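Local coordinates for lipolytic protein G-D-S-L family (Veillonella parvula DSM 2008, PDB 4RW0) that probably hydrolyses ester bonds of lipids or other acylated substrates, as a GDSL-type lipase/acylhydrolase of the SGNH hydrolase clan, at residues I107-Q112 and I140-F145; Q49-N54 and K90-A95; I113-D118 and A161-P166; I13-D18 and G42-S47. All coordinates share one frame; numbering follows the deposited sequence.

Contact 1: I107-Q112 and I140-F145; sequences IGLETQ and IKVIDF
Leu-109 lies across Val-142 at about a right angle, its CD1 3.7 Å from Val-142 CG1. With CG anti to the carbonyl carbon (chi1 -51°), the leucine sends its methyls over the same face of the sheet as Val-142 and Ile-107. Ile-107 continues this apolar strip: its CD1 meets Ile-140 CG2 at 3.7 Å. Branched aliphatic residues suit such a strip, since their methyls fill the surface between sheet and helix.

On the other face Ile-143 projects, and Phe-145, at the start of helix 145-154, folds its ring back beside it. Ile-143 CG2 lies over one face of the phenyl ring, toward its rim, and Leu-109 O sits at the ring edge, in its plane. Gly-108, having no side chain, lets Phe-145 CE2 approach to 4.2 Å of its CA.

Between the two faces the backbones pair in parallel register. Ile-107 N gives its hydrogen to Lys-141 O (3.0 Å), Ile-143 N to Ile-107 O (2.8 Å), and Leu-109 N to Ile-143 O (2.9 Å), all nearly straight. At the polar edge Asp-144 OD1 touches Leu-109 CD1 at 3.6 Å, while the carboxylate caps a backbone N in the first turn of helix 145-154 and its OD2 is also bonded to Thr-147 OG1.

Strands 104-108 and 141-143 thus close a beta-alpha-beta unit whose connecting helix, 120-138, packs on the Leu-109 and Val-142 face. Helix 168-182 meets Ile-143 and Phe-145, and strand 69-73 is bonded to Gly-108 on its other side, leaving 141-143 as an outermost strand of the sheet.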
loop_
_atom_site.group_PDB
_atom_site.type_symbol
_atom_site.label_atom_id
_atom_site.label_comp_id
_atom_site.label_asym_id
_atom_site.label_seq_id
_atom_site.Cartn_x
_atom_site.Cartn_y
_atom_site.Cartn_z
ATOM N N ILE A 107 -1.010 6.782 -2.433
ATOM C CA ILE A 107 -0.370 6.282 -1.267
ATOM C C ILE A 107 -1.304 5.392 -0.427
ATOM O O ILE A 107 -2.446 5.780 -0.184
ATOM C CB ILE A 107 0.080 7.474 -0.355
ATOM C CG1 ILE A 107 1.096 8.341 -1.075
ATOM C CG2 ILE A 107 0.737 6.983 0.907
ATOM C CD1 ILE A 107 1.399 9.633 -0.342
ATOM N N GLY A 108 -0.821 4.224 0.000
ATOM C CA GLY A 108 -1.583 3.368 0.903
ATOM C C GLY A 108 -1.025 3.483 2.279
ATOM O O GLY A 108 0.187 3.557 2.448
ATOM N N LEU A 109 -1.886 3.578 3.286
ATOM C CA LEU A 109 -1.433 3.615 4.677
ATOM C C LEU A 109 -1.469 2.195 5.171
ATOM O O LEU A 109 -2.539 1.608 5.262
ATOM C CB LEU A 109 -2.347 4.495 5.526
ATOM C CG LEU A 109 -2.588 5.876 4.953
ATOM C CD1 LEU A 109 -3.558 6.696 5.820
ATOM C CD2 LEU A 109 -1.282 6.633 4.787
ATOM N N GLU A 110 -0.320 1.673 5.574
ATOM C CA GLU A 110 -0.222 0.308 5.927
ATOM C C GLU A 110 -0.980 0.019 7.256
ATOM O O GLU A 110 -1.166 0.893 8.082
ATOM C CB GLU A 110 1.229 -0.150 5.987
ATOM C CG GLU A 110 1.355 -1.641 5.589
ATOM C CD GLU A 110 2.725 -2.052 4.978
ATOM O OE1 GLU A 110 3.723 -1.327 5.194
ATOM O OE2 GLU A 110 2.768 -3.119 4.297
ATOM N N THR A 111 -1.372 -1.214 7.393
ATOM C CA THR A 111 -2.215 -1.710 8.446
ATOM C C THR A 111 -1.466 -1.981 9.722
ATOM O O THR A 111 -0.246 -1.944 9.799
ATOM C CB THR A 111 -2.923 -2.983 7.922
ATOM O OG1 THR A 111 -1.971 -3.835 7.273
ATOM C CG2 THR A 111 -3.964 -2.612 6.900
ATOM N N GLN A 112 -2.213 -2.234 10.782
ATOM C CA GLN A 112 -1.630 -2.304 12.109
ATOM C C GLN A 112 -0.723 -3.480 12.372
ATOM O O GLN A 112 -0.848 -4.539 11.772
ATOM C CB GLN A 112 -2.762 -2.283 13.155
ATOM C CG GLN A 112 -3.472 -3.627 13.309
ATOM C CD GLN A 112 -4.927 -3.443 13.770
ATOM O OE1 GLN A 112 -5.720 -2.757 13.124
ATOM N NE2 GLN A 112 -5.285 -4.100 14.858
ATOM N N ILE A 140 -2.133 14.506 -3.154
ATOM C CA ILE A 140 -1.968 13.091 -3.541
ATOM C C ILE A 140 -3.070 12.296 -2.893
ATOM O O ILE A 140 -3.290 12.433 -1.717
ATOM C CB ILE A 140 -0.630 12.569 -3.018
ATOM C CG1 ILE A 140 0.507 13.283 -3.748
ATOM C CG2 ILE A 140 -0.502 11.056 -3.165
ATOM C CD1 ILE A 140 1.812 13.136 -3.014
ATOM N N LYS A 141 -3.710 11.426 -3.643
ATOM C CA LYS A 141 -4.716 10.538 -3.055
ATOM C C LYS A 141 -4.165 9.502 -2.105
ATOM O O LYS A 141 -3.095 8.992 -2.322
ATOM C CB LYS A 141 -5.506 9.888 -4.151
ATOM C CG LYS A 141 -6.701 10.740 -4.503
ATOM C CD LYS A 141 -7.404 10.157 -5.680
ATOM C CE LYS A 141 -6.732 10.610 -6.955
ATOM N NZ LYS A 141 -7.375 11.860 -7.437
ATOM N N VAL A 142 -4.890 9.272 -1.008
ATOM C CA VAL A 142 -4.545 8.350 0.038
ATOM C C VAL A 142 -5.617 7.236 0.184
ATOM O O VAL A 142 -6.815 7.494 0.150
ATOM C CB VAL A 142 -4.400 9.071 1.380
ATOM C CG1 VAL A 142 -4.273 8.090 2.521
ATOM C CG2 VAL A 142 -3.191 9.960 1.356
ATOM N N ILE A 143 -5.166 5.999 0.343
ATOM C CA ILE A 143 -6.037 4.902 0.749
ATOM C C ILE A 143 -5.725 4.454 2.177
ATOM O O ILE A 143 -4.667 3.867 2.452
ATOM C CB ILE A 143 -5.959 3.686 -0.232
ATOM C CG1 ILE A 143 -6.152 4.111 -1.685
ATOM C CG2 ILE A 143 -6.963 2.590 0.212
ATOM C CD1 ILE A 143 -5.831 3.013 -2.712
ATOM N N ASP A 144 -6.650 4.718 3.100
ATOM C CA ASP A 144 -6.421 4.481 4.542
ATOM C C ASP A 144 -6.805 3.074 4.900
ATOM O O ASP A 144 -7.877 2.840 5.520
ATOM C CB ASP A 144 -7.215 5.487 5.420
ATOM C CG ASP A 144 -6.905 5.353 6.918
ATOM O OD1 ASP A 144 -6.046 4.563 7.375
ATOM O OD2 ASP A 144 -7.553 6.058 7.705
ATOM N N PHE A 145 -5.946 2.105 4.550
ATOM C CA PHE A 145 -6.229 0.729 4.915
ATOM C C PHE A 145 -6.195 0.510 6.405
ATOM O O PHE A 145 -6.880 -0.384 6.946
ATOM C CB PHE A 145 -5.235 -0.203 4.254
ATOM C CG PHE A 145 -5.290 -0.231 2.741
ATOM C CD1 PHE A 145 -6.365 -0.821 2.058
ATOM C CD2 PHE A 145 -4.221 0.258 1.982
ATOM C CE1 PHE A 145 -6.372 -0.915 0.689
ATOM C CE2 PHE A 145 -4.231 0.164 0.607
ATOM C CZ PHE A 145 -5.316 -0.423 -0.056
#

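Contact 2: Q49-N54 and K90-A95; sequences QGMIYN and KTLVKA
Thr-91 O accepts the backbone hydrogen of Ala-95 N at 3.1 Å, and against this same oxygen leans the delta methyl of Ile-52, its CD1 3.6 Å away. The oxygen is therefore already engaged in its own helix, and the isoleucine adds only a van der Waals touch. Thr-91 turns its methyl toward the neighbouring helix, CG2 lying 3.7 Å from Ile-52 CD1, because CG2 is anti to the backbone N. That torsion leaves OG1 beside the backbone N, where it bonds to Tyr-87 O one turn earlier. Threonine fits here because it can spend its hydroxyl within the helix and show a methyl to its partner.

Ala-95 is the small residue on which two longer side chains converge. Its CB touches Ile-52 CG1 at 3.8 Å and the CE methyl of selenomethionine Met-51 at 3.8 Å. The selenomethionine runs straight to SE and bends only at its last torsion (chi3 74°), which brings CE also to Leu-92 CD2, crossing that leucine at about a right angle. Toward the outer edge, Gln-49 OE1 and Lys-94 NZ stand 4.2 Å apart, a loose polar approach.

The two helix segments run almost parallel, 8° apart, with axes 9.5 Å from each other. Parallel neighbours of this kind are expected where successive helices of a parallel sheet line up on one side of it. Helices 48-59 and 85-100 do so here, in the alpha/beta/alpha sandwich of the SGNH hydrolases.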
loop_
_atom_site.group_PDB
_atom_site.type_symbol
_atom_site.label_atom_id
_atom_site.label_comp_id
_atom_site.label_asym_id
_atom_site.label_seq_id
_atom_site.Cartn_x
_atom_site.Cartn_y
_atom_site.Cartn_z
ATOM N N GLN A 49 13.414 0.702 1.361
ATOM C CA GLN A 49 14.500 0.940 0.398
ATOM C C GLN A 49 14.492 -0.107 -0.710
ATOM O O GLN A 49 14.781 0.193 -1.861
ATOM C CB GLN A 49 15.864 0.929 1.106
ATOM C CG GLN A 49 17.038 1.258 0.145
ATOM C CD GLN A 49 17.021 2.708 -0.333
ATOM O OE1 GLN A 49 16.968 3.649 0.455
ATOM N NE2 GLN A 49 16.959 2.883 -1.618
ATOM N N GLY A 50 14.224 -1.355 -0.378
ATOM C CA GLY A 50 14.027 -2.360 -1.436
ATOM C C GLY A 50 12.935 -2.022 -2.445
ATOM O O GLY A 50 13.054 -2.229 -3.676
HETATM N N MSE A 51 11.869 -1.418 -1.968
HETATM C CA MSE A 51 10.801 -0.946 -2.893
HETATM C C MSE A 51 11.305 0.138 -3.844
HETATM O O MSE A 51 10.920 0.199 -4.957
HETATM C CB MSE A 51 9.578 -0.426 -2.114
HETATM C CG MSE A 51 8.452 0.057 -3.046
HETATM SE SE MSE A 51 6.777 0.624 -2.080
HETATM C CE MSE A 51 7.478 2.332 -1.399
ATOM N N ILE A 52 12.081 1.086 -3.341
ATOM C CA ILE A 52 12.754 2.078 -4.207
ATOM C C ILE A 52 13.504 1.424 -5.313
ATOM O O ILE A 52 13.385 1.815 -6.506
ATOM C CB ILE A 52 13.642 3.041 -3.373
ATOM C CG1 ILE A 52 12.738 3.911 -2.529
ATOM C CG2 ILE A 52 14.502 3.936 -4.285
ATOM C CD1 ILE A 52 13.416 4.746 -1.476
ATOM N N TYR A 53 14.264 0.405 -4.983
ATOM C CA TYR A 53 14.958 -0.329 -6.039
ATOM C C TYR A 53 14.003 -0.924 -7.085
ATOM O O TYR A 53 14.248 -0.871 -8.303
ATOM C CB TYR A 53 15.887 -1.425 -5.492
ATOM C CG TYR A 53 16.952 -0.962 -4.505
ATOM C CD1 TYR A 53 17.519 0.336 -4.546
ATOM C CD2 TYR A 53 17.356 -1.798 -3.482
ATOM C CE1 TYR A 53 18.457 0.752 -3.593
ATOM C CE2 TYR A 53 18.283 -1.397 -2.512
ATOM C CZ TYR A 53 18.873 -0.127 -2.610
ATOM O OH TYR A 53 19.724 0.152 -1.579
ATOM N N ASN A 54 12.880 -1.496 -6.616
ATOM C CA ASN A 54 11.876 -2.007 -7.562
ATOM C C ASN A 54 11.331 -0.948 -8.449
ATOM O O ASN A 54 11.115 -1.161 -9.630
ATOM C CB ASN A 54 10.768 -2.737 -6.829
ATOM C CG ASN A 54 11.267 -4.018 -6.152
ATOM O OD1 ASN A 54 12.232 -4.625 -6.560
ATOM N ND2 ASN A 54 10.555 -4.449 -5.159
ATOM N N LYS A 90 10.739 9.224 5.829
ATOM C CA LYS A 90 11.670 9.896 4.905
ATOM C C LYS A 90 11.919 9.059 3.664
ATOM O O LYS A 90 12.000 9.589 2.528
ATOM C CB LYS A 90 13.046 10.134 5.576
ATOM C CG LYS A 90 13.304 11.526 6.150
ATOM C CD LYS A 90 12.044 12.319 6.531
ATOM C CE LYS A 90 12.255 13.237 7.748
ATOM N NZ LYS A 90 13.627 13.837 7.837
ATOM N N THR A 91 12.062 7.748 3.871
ATOM C CA THR A 91 12.383 6.869 2.754
ATOM C C THR A 91 11.148 6.743 1.858
ATOM O O THR A 91 11.285 6.707 0.620
ATOM C CB THR A 91 12.883 5.566 3.288
ATOM O OG1 THR A 91 13.879 5.809 4.290
ATOM C CG2 THR A 91 13.357 4.693 2.219
ATOM N N LEU A 92 9.933 6.677 2.443
ATOM C CA LEU A 92 8.704 6.686 1.635
ATOM C C LEU A 92 8.548 7.938 0.802
ATOM O O LEU A 92 8.209 7.894 -0.377
ATOM C CB LEU A 92 7.498 6.521 2.552
ATOM C CG LEU A 92 7.288 5.055 3.023
ATOM C CD1 LEU A 92 6.217 5.023 4.108
ATOM C CD2 LEU A 92 6.857 4.161 1.840
ATOM N N VAL A 93 8.854 9.101 1.378
ATOM C CA VAL A 93 8.851 10.321 0.571
ATOM C C VAL A 93 9.768 10.265 -0.657
ATOM O O VAL A 93 9.361 10.665 -1.766
ATOM C CB VAL A 93 9.220 11.558 1.448
ATOM C CG1 VAL A 93 9.428 12.744 0.566
ATOM C CG2 VAL A 93 8.130 11.822 2.479
ATOM N N LYS A 94 10.952 9.688 -0.500
ATOM C CA LYS A 94 11.859 9.457 -1.620
ATOM C C LYS A 94 11.231 8.588 -2.691
ATOM O O LYS A 94 11.228 8.894 -3.877
ATOM C CB LYS A 94 13.117 8.783 -1.106
ATOM C CG LYS A 94 14.122 9.818 -0.660
ATOM C CD LYS A 94 15.182 9.304 0.328
ATOM C CE LYS A 94 16.049 8.153 -0.163
ATOM N NZ LYS A 94 17.094 7.818 0.853
ATOM N N ALA A 95 10.570 7.546 -2.243
ATOM C CA ALA A 95 9.829 6.698 -3.179
ATOM C C ALA A 95 8.741 7.453 -3.906
ATOM O O ALA A 95 8.585 7.284 -5.135
ATOM C CB ALA A 95 9.279 5.495 -2.441
#

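Contact 3: I113-D118 and A161-P166; sequences IDSDMD and AGEVHP
A type I beta turn from Ile-113 to Asp-116 meets the loop before helix 168-182: Asp-114 N, in the turn, donates to Glu-163 O at 2.9 Å. The approach is nearly along the C=O axis, although the N-H...O angle is only 142°, so the hydrogen points somewhat off the line.

A second bond joins the side chains. Ser-115 OG reaches Glu-163 OE2 at 3.2 Å on the anti side of the carboxylate, 25° out of its plane. Glu-163 CG stands between backbone N and carbonyl carbon (chi1 58°), which starts the chain beside the serine, and CB of each residue packs on the other at 3.5 Å. A short hydroxyl and a long carboxylate suit this exposed surface. Asp-114 OD2 takes a hydrogen from a water that also donates to Gly-162 O, while Asp-114 OD1 is held by Gln-112 NE2.

Inward, Ile-113 and Val-164 lie side by side, CG1 to CG1 4.1 Å apart, the isoleucine also resting on helices 76-80 and 120-138. The 161-166 loop presents His-165, whose NE2 is bonded to Ser-12 OG, a pairing consistent with the serine-histidine active site of the SGNH hydrolases.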
loop_
_atom_site.group_PDB
_atom_site.type_symbol
_atom_site.label_atom_id
_atom_site.label_comp_id
_atom_site.label_asym_id
_atom_site.label_seq_id
_atom_site.Cartn_x
_atom_site.Cartn_y
_atom_site.Cartn_z
ATOM N N ILE A 113 0.180 -3.291 13.313
ATOM C CA ILE A 113 1.007 -4.368 13.830
ATOM C C ILE A 113 0.247 -4.917 15.062
ATOM O O ILE A 113 0.348 -4.374 16.187
ATOM C CB ILE A 113 2.452 -3.876 14.126
ATOM C CG1 ILE A 113 3.097 -3.434 12.785
ATOM C CG2 ILE A 113 3.265 -5.024 14.747
ATOM C CD1 ILE A 113 4.543 -3.147 12.854
ATOM N N ASP A 114 -0.527 -5.972 14.806
ATOM C CA ASP A 114 -1.526 -6.505 15.745
ATOM C C ASP A 114 -0.905 -7.241 16.917
ATOM O O ASP A 114 -1.543 -7.479 17.898
ATOM C CB ASP A 114 -2.510 -7.467 15.030
ATOM C CG ASP A 114 -3.852 -7.622 15.797
ATOM O OD1 ASP A 114 -4.366 -6.572 16.266
ATOM O OD2 ASP A 114 -4.393 -8.769 15.913
ATOM N N SER A 115 0.340 -7.636 16.808
ATOM C CA SER A 115 1.036 -8.255 17.914
ATOM C C SER A 115 1.581 -7.268 18.942
ATOM O O SER A 115 2.137 -7.721 19.910
ATOM C CB SER A 115 2.280 -8.994 17.366
ATOM O OG SER A 115 3.021 -8.051 16.601
ATOM N N ASP A 116 1.560 -5.963 18.675
ATOM C CA ASP A 116 2.198 -4.984 19.566
ATOM C C ASP A 116 1.504 -3.625 19.460
ATOM O O ASP A 116 2.083 -2.616 19.010
ATOM C CB ASP A 116 3.704 -4.875 19.217
ATOM C CG ASP A 116 4.524 -4.182 20.317
ATOM O OD1 ASP A 116 4.056 -4.078 21.463
ATOM O OD2 ASP A 116 5.626 -3.723 20.013
HETATM N N MSE A 117 0.234 -3.606 19.842
HETATM C CA MSE A 117 -0.571 -2.434 19.652
HETATM C C MSE A 117 -0.112 -1.257 20.525
HETATM O O MSE A 117 -0.468 -0.117 20.227
HETATM C CB MSE A 117 -2.050 -2.788 19.824
HETATM C CG MSE A 117 -2.565 -3.751 18.705
HETATM SE SE MSE A 117 -2.403 -2.870 16.931
HETATM C CE MSE A 117 -3.961 -1.707 16.931
ATOM N N ASP A 118 0.697 -1.503 21.551
ATOM C CA ASP A 118 1.208 -0.412 22.427
ATOM C C ASP A 118 2.651 -0.089 22.224
ATOM O O ASP A 118 3.151 0.808 22.901
ATOM C CB ASP A 118 1.087 -0.769 23.924
ATOM C CG ASP A 118 -0.335 -0.937 24.359
ATOM O OD1 ASP A 118 -1.208 -0.221 23.816
ATOM O OD2 ASP A 118 -0.584 -1.793 25.239
ATOM N N ALA A 161 -4.668 -12.864 9.866
ATOM C CA ALA A 161 -4.181 -14.249 9.998
ATOM C C ALA A 161 -2.970 -14.474 10.933
ATOM O O ALA A 161 -2.573 -15.604 11.200
ATOM C CB ALA A 161 -3.849 -14.837 8.646
ATOM N N GLY A 162 -2.376 -13.383 11.371
ATOM C CA GLY A 162 -1.184 -13.350 12.168
ATOM C C GLY A 162 -0.901 -11.924 12.649
ATOM O O GLY A 162 -1.743 -11.016 12.582
ATOM N N GLU A 163 0.320 -11.717 13.061
ATOM C CA GLU A 163 0.730 -10.407 13.568
ATOM C C GLU A 163 0.584 -9.267 12.598
ATOM O O GLU A 163 0.353 -8.149 13.045
ATOM C CB GLU A 163 2.155 -10.479 14.152
ATOM C CG GLU A 163 3.199 -10.935 13.197
ATOM C CD GLU A 163 4.624 -10.583 13.660
ATOM O OE1 GLU A 163 5.585 -10.761 12.855
ATOM O OE2 GLU A 163 4.774 -10.039 14.781
ATOM N N VAL A 164 0.707 -9.504 11.276
ATOM C CA VAL A 164 0.463 -8.414 10.310
ATOM C C VAL A 164 -0.390 -8.738 9.078
ATOM O O VAL A 164 -1.026 -7.859 8.491
ATOM C CB VAL A 164 1.785 -7.767 9.782
ATOM C CG1 VAL A 164 2.512 -7.096 10.930
ATOM C CG2 VAL A 164 2.695 -8.782 9.091
ATOM N N HIS A 165 -0.390 -9.985 8.672
ATOM C CA HIS A 165 -1.044 -10.343 7.397
ATOM C C HIS A 165 -2.545 -10.455 7.496
ATOM O O HIS A 165 -3.048 -11.190 8.357
ATOM C CB HIS A 165 -0.473 -11.641 6.847
ATOM C CG HIS A 165 0.909 -11.468 6.333
ATOM N ND1 HIS A 165 1.980 -12.127 6.875
ATOM C CD2 HIS A 165 1.407 -10.633 5.395
ATOM C CE1 HIS A 165 3.090 -11.715 6.280
ATOM N NE2 HIS A 165 2.765 -10.809 5.387
ATOM N N PRO A 166 -3.245 -9.736 6.619
ATOM C CA PRO A 166 -4.661 -9.932 6.522
ATOM C C PRO A 166 -5.018 -11.354 6.128
ATOM O O PRO A 166 -4.226 -12.044 5.461
ATOM C CB PRO A 166 -5.094 -8.908 5.459
ATOM C CG PRO A 166 -3.987 -7.879 5.430
ATOM C CD PRO A 166 -2.745 -8.701 5.677
HETATM O O HOH W 1 -3.670 -11.146 14.779
#

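Contact 4: I13-D18 and G42-S47; sequences ITRGYD and GEDGCS
Arg-15 grips the carboxylate of Asp-44 side-on with two nitrogens. Arg-15 NE donates to Asp-44 OD1 at 2.9 Å, and Arg-15 NH2 to Asp-44 OD2 at 2.8 Å. OD2 uses its syn lone pair and lies close to the guanidinium plane, whereas NE meets OD1 from 30° out of the carboxylate plane. The two planes are turned 45° against each other, so the grip is twisted. Arg-15 CG, anti to the backbone N (chi1 -154°), lies 3.5 Å from Gly-42 O, and bends at chi2 and chi3 bring NE and NH2 round to the carboxylate. Tyr-17 backs this pair: its N lies over the guanidinium face, and its ring CD1 is 3.8 Å from Asp-44 OD2.

Backbone groups find other partners. Gly-42 N is bonded to Asn-40 OD1, and Asn-40 ND2 to Thr-14 O, so one amide ties both segments. Gly-42 lies against the Arg-15 backbone, a close approach suited to a residue without a side chain. Cys-46 N closes a type II turn onto Glu-43 O at 3.2 Å, with Gly-45 taking the positive phi that its third position requires. Glu-43 OE1 turns to Asn-54 ND2, and Cys-46 O receives Asn-77 ND2.

Two charge-assisted bonds should favour an ionised aspartate. They fix the turn against helix 12-15, where Gly-45 occupies the place from which a backbone N-H probably serves the oxyanion hole, as in other SGNH hydrolases.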
loop_
_atom_site.group_PDB
_atom_site.type_symbol
_atom_site.label_atom_id
_atom_site.label_comp_id
_atom_site.label_asym_id
_atom_site.label_seq_id
_atom_site.Cartn_x
_atom_site.Cartn_y
_atom_site.Cartn_z
ATOM N N ILE A 13 1.893 -7.479 1.795
ATOM C CA ILE A 13 0.510 -7.072 2.018
ATOM C C ILE A 13 -0.043 -6.420 0.752
ATOM O O ILE A 13 -1.240 -6.360 0.540
ATOM C CB ILE A 13 0.409 -6.143 3.262
ATOM C CG1 ILE A 13 0.712 -6.941 4.531
ATOM C CG2 ILE A 13 -0.971 -5.532 3.404
ATOM C CD1 ILE A 13 0.833 -6.104 5.788
ATOM N N THR A 14 0.820 -5.924 -0.119
ATOM C CA THR A 14 0.395 -5.560 -1.440
ATOM C C THR A 14 0.395 -6.806 -2.404
ATOM O O THR A 14 -0.457 -6.934 -3.302
ATOM C CB THR A 14 1.329 -4.465 -1.977
ATOM O OG1 THR A 14 1.079 -3.266 -1.234
ATOM C CG2 THR A 14 1.140 -4.233 -3.461
ATOM N N ARG A 15 1.378 -7.674 -2.260
ATOM C CA ARG A 15 1.469 -8.901 -3.124
ATOM C C ARG A 15 0.220 -9.807 -2.851
ATOM O O ARG A 15 -0.336 -10.387 -3.761
ATOM C CB ARG A 15 2.714 -9.694 -2.804
ATOM C CG ARG A 15 3.258 -10.541 -3.925
ATOM C CD ARG A 15 2.692 -11.920 -3.895
ATOM N NE ARG A 15 3.118 -12.756 -2.762
ATOM C CZ ARG A 15 2.467 -13.878 -2.414
ATOM N NH1 ARG A 15 1.402 -14.307 -3.089
ATOM N NH2 ARG A 15 2.835 -14.577 -1.362
ATOM N N GLY A 16 -0.237 -9.866 -1.617
ATOM C CA GLY A 16 -1.354 -10.746 -1.227
ATOM C C GLY A 16 -1.000 -12.077 -0.557
ATOM O O GLY A 16 -1.555 -13.109 -0.891
ATOM N N TYR A 17 -0.049 -12.032 0.363
ATOM C CA TYR A 17 0.347 -13.144 1.130
ATOM C C TYR A 17 -0.718 -13.268 2.221
ATOM O O TYR A 17 -1.014 -12.257 2.955
ATOM C CB TYR A 17 1.724 -12.906 1.780
ATOM C CG TYR A 17 2.248 -14.042 2.638
ATOM C CD1 TYR A 17 3.025 -15.053 2.089
ATOM C CD2 TYR A 17 1.984 -14.087 3.986
ATOM C CE1 TYR A 17 3.510 -16.085 2.880
ATOM C CE2 TYR A 17 2.441 -15.127 4.788
ATOM C CZ TYR A 17 3.206 -16.107 4.220
ATOM O OH TYR A 17 3.651 -17.135 4.979
ATOM N N ASP A 18 -1.291 -14.434 2.395
ATOM C CA ASP A 18 -0.961 -15.735 1.788
ATOM C C ASP A 18 -2.328 -16.423 1.348
ATOM O O ASP A 18 -2.864 -17.311 1.987
ATOM C CB ASP A 18 -0.383 -16.572 2.943
ATOM C CG ASP A 18 -0.058 -17.986 2.539
ATOM O OD1 ASP A 18 0.132 -18.206 1.321
ATOM O OD2 ASP A 18 -0.019 -18.863 3.423
ATOM N N GLY A 42 4.474 -6.064 -6.030
ATOM C CA GLY A 42 4.696 -6.281 -4.660
ATOM C C GLY A 42 5.673 -7.414 -4.452
ATOM O O GLY A 42 5.667 -8.405 -5.195
ATOM N N GLU A 43 6.387 -7.384 -3.346
ATOM C CA GLU A 43 7.445 -8.398 -3.116
ATOM C C GLU A 43 7.450 -8.748 -1.644
ATOM O O GLU A 43 7.604 -7.897 -0.768
ATOM C CB GLU A 43 8.805 -7.844 -3.533
ATOM C CG GLU A 43 9.986 -8.751 -3.222
ATOM C CD GLU A 43 11.340 -7.969 -3.311
ATOM O OE1 GLU A 43 11.531 -7.145 -4.249
ATOM O OE2 GLU A 43 12.187 -8.117 -2.390
ATOM N N ASP A 44 7.300 -10.022 -1.366
ATOM C CA ASP A 44 7.281 -10.460 -0.014
ATOM C C ASP A 44 8.599 -10.182 0.703
ATOM O O ASP A 44 9.652 -10.384 0.152
ATOM C CB ASP A 44 7.033 -11.988 0.064
ATOM C CG ASP A 44 5.627 -12.418 -0.414
ATOM O OD1 ASP A 44 4.754 -11.574 -0.639
ATOM O OD2 ASP A 44 5.381 -13.658 -0.556
ATOM N N GLY A 45 8.507 -9.692 1.926
ATOM C CA GLY A 45 9.677 -9.442 2.712
ATOM C C GLY A 45 10.302 -8.088 2.402
ATOM O O GLY A 45 11.254 -7.727 3.050
ATOM N N CYS A 46 9.730 -7.310 1.500
ATOM C CA CYS A 46 10.367 -6.073 1.021
ATOM C C CYS A 46 10.463 -4.947 2.074
ATOM O O CYS A 46 9.522 -4.681 2.843
ATOM C CB CYS A 46 9.546 -5.529 -0.157
ATOM S SG CYS A 46 10.416 -4.364 -1.202
ATOM N N SER A 47 11.603 -4.274 2.099
ATOM C CA SER A 47 11.765 -3.042 2.905
ATOM C C SER A 47 11.456 -1.798 2.051
ATOM O O SER A 47 11.310 -1.907 0.832
ATOM C CB SER A 47 13.218 -2.925 3.414
ATOM O OG SER A 47 14.116 -2.780 2.277
#

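How the contacts relate
Contact 4 is the hub: it touches each of the other three. His-165 of contact 3 packs on it through CE1, 3.5 Å from Tyr-17 CD2, bringing the 161-166 loop against the 13-18 segment at the probable active site. From contact 1, Glu-110 OE2 lies 3.9 Å from Ile-13 CD1. With contact 2 the link includes a packing touch, Met-51 N lying 3.4 Å from Cys-46 SG. Contacts 1 and 3 are continuous through Gln-112 and Ile-113, while contacts 2 and 3 are far apart, about 23 Å between centres. The sodium ion at Asp-30, Ile-33 and Val-36 involves no residue of the four contacts.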